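Local structure of hypothetical protein (Streptococcus pneumoniae, 2HIY) at residues 65-68 against 69-73. The protein is of unknown function, a conserved bacterial protein that carries a DUF1697 family domain. Sequence-based numbering, arbitrary orientation.
Sequences TFFA and VHYPF
F66 and H70, one helical turn apart near the C-terminal end of helix 56-70, form an offset pair: their planes lie 20° from parallel, but the centroids are 4.7 Å apart and the rings barely overlap. The touching atoms are rim atoms, F66 CD1 against H70 CD2 at 3.5 Å. H70 CB covers part of one F66 face, while V69 CG1 meets the imidazole on the face opposite F66. The chi1 of 172° sets F66 CG opposite the main-chain nitrogen, and the ring leans toward the C-terminal end of the helix, to H70 and Y71.

Apolar contacts continue to Y71, whose side chain lies beside that of F66 and points the same way; F66 CZ reaches Y71 CE2 at 3.9 Å, at the edge of the tyrosine ring. F67 CD1 approaches Y71 CD2 more loosely, at 4.3 Å. L27, from helix 24-34, touches both F66 and Y71, and Y71 OH is hydrogen-bonded to E30 of that helix.

V69 N, H70 N and Y71 N each bond the oxygen four residues back (T65, F66, F67), and V69 N adds a weak bond to F66 O. H70 N to F66 O is short and fairly straight (2.9 Å, 158° at the hydrogen), and Y71 N to F67 O measures 2.8 Å. P72 CA makes a C-H...O contact with F67 O at 3.5 Å.

The chemistry thus implies a helix ending at H70: Y71 leaves helical geometry, P72 lacks the N-H to continue the i to i+4 bonds to A68 O, and aromatic packing reaches Y71, joining this first residue beyond the helix to helix 24-34.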
loop_
_atom_site.group_PDB
_atom_site.type_symbol
_atom_site.label_atom_id
_atom_site.label_comp_id
_atom_site.label_asym_id
_atom_site.label_seq_id
_atom_site.Cartn_x
_atom_site.Cartn_y
_atom_site.Cartn_z
ATOM N N THR D 65 31.680 -1.248 14.815
ATOM C CA THR D 65 32.171 -2.565 14.428
ATOM C C THR D 65 31.066 -3.613 14.550
ATOM O O THR D 65 30.897 -4.476 13.683
ATOM C CB THR D 65 33.391 -2.943 15.279
ATOM O OG1 THR D 65 34.419 -1.970 15.026
ATOM C CG2 THR D 65 33.899 -4.361 14.954
ATOM N N PHE D 66 30.286 -3.523 15.620
ATOM C CA PHE D 66 29.178 -4.461 15.818
ATOM C C PHE D 66 28.153 -4.417 14.682
ATOM O O PHE D 66 27.778 -5.449 14.112
ATOM C CB PHE D 66 28.489 -4.197 17.163
ATOM C CG PHE D 66 27.244 -4.984 17.346
ATOM C CD1 PHE D 66 27.323 -6.314 17.731
ATOM C CD2 PHE D 66 26.008 -4.419 17.115
ATOM C CE1 PHE D 66 26.156 -7.079 17.873
ATOM C CE2 PHE D 66 24.853 -5.178 17.276
ATOM C CZ PHE D 66 24.934 -6.508 17.655
ATOM N N PHE D 67 27.687 -3.217 14.335
ATOM C CA PHE D 67 26.698 -3.119 13.271
ATOM C C PHE D 67 27.264 -3.548 11.923
ATOM O O PHE D 67 26.557 -4.184 11.137
ATOM C CB PHE D 67 26.134 -1.707 13.174
ATOM C CG PHE D 67 25.271 -1.317 14.359
ATOM C CD1 PHE D 67 24.242 -2.140 14.795
ATOM C CD2 PHE D 67 25.485 -0.107 15.004
ATOM C CE1 PHE D 67 23.430 -1.759 15.878
ATOM C CE2 PHE D 67 24.678 0.268 16.078
ATOM C CZ PHE D 67 23.668 -0.551 16.510
ATOM N N ALA D 68 28.515 -3.171 11.648
ATOM C CA ALA D 68 29.109 -3.528 10.338
ATOM C C ALA D 68 29.075 -5.038 10.119
ATOM O O ALA D 68 28.929 -5.481 8.985
ATOM C CB ALA D 68 30.515 -2.975 10.196
ATOM N N VAL D 69 29.201 -5.812 11.191
ATOM C CA VAL D 69 29.230 -7.271 11.077
ATOM C C VAL D 69 27.821 -7.841 11.128
ATOM O O VAL D 69 27.471 -8.715 10.328
ATOM C CB VAL D 69 30.064 -7.910 12.200
ATOM C CG1 VAL D 69 29.949 -9.451 12.151
ATOM C CG2 VAL D 69 31.503 -7.474 12.083
ATOM N N HIS D 70 27.005 -7.369 12.072
ATOM C CA HIS D 70 25.738 -8.027 12.391
ATOM C C HIS D 70 24.504 -7.451 11.707
ATOM O O HIS D 70 23.545 -8.180 11.427
ATOM C CB HIS D 70 25.524 -8.049 13.903
ATOM C CG HIS D 70 26.552 -8.851 14.605
ATOM N ND1 HIS D 70 26.393 -10.200 14.856
ATOM C CD2 HIS D 70 27.786 -8.521 15.047
ATOM C CE1 HIS D 70 27.478 -10.656 15.452
ATOM N NE2 HIS D 70 28.348 -9.672 15.562
ATOM N N TYR D 71 24.514 -6.137 11.477
ATOM C CA TYR D 71 23.374 -5.434 10.855
ATOM C C TYR D 71 23.911 -4.340 9.951
ATOM O O TYR D 71 23.790 -3.168 10.278
ATOM C CB TYR D 71 22.474 -4.793 11.933
ATOM C CG TYR D 71 21.938 -5.815 12.898
ATOM C CD1 TYR D 71 20.876 -6.649 12.540
ATOM C CD2 TYR D 71 22.507 -5.973 14.179
ATOM C CE1 TYR D 71 20.394 -7.637 13.420
ATOM C CE2 TYR D 71 22.049 -6.976 15.054
ATOM C CZ TYR D 71 20.982 -7.781 14.683
ATOM O OH TYR D 71 20.497 -8.757 15.529
ATOM N N PRO D 72 24.487 -4.715 8.802
ATOM C CA PRO D 72 25.231 -3.765 7.975
ATOM C C PRO D 72 24.374 -2.663 7.359
ATOM O O PRO D 72 24.943 -1.680 6.880
ATOM C CB PRO D 72 25.895 -4.647 6.894
ATOM C CG PRO D 72 25.406 -5.986 7.095
ATOM C CD PRO D 72 24.546 -6.099 8.287
ATOM N N PHE D 73 23.053 -2.805 7.367
ATOM C CA PHE D 73 22.159 -1.721 6.942
ATOM C C PHE D 73 22.014 -0.623 7.994
ATOM O O PHE D 73 21.420 0.423 7.722
ATOM C CB PHE D 73 20.790 -2.302 6.584
ATOM C CG PHE D 73 20.237 -3.246 7.630
ATOM C CD1 PHE D 73 19.579 -2.739 8.748
ATOM C CD2 PHE D 73 20.384 -4.632 7.510
ATOM C CE1 PHE D 73 19.094 -3.587 9.729
ATOM C CE2 PHE D 73 19.872 -5.478 8.479
ATOM C CZ PHE D 73 19.217 -4.950 9.591
#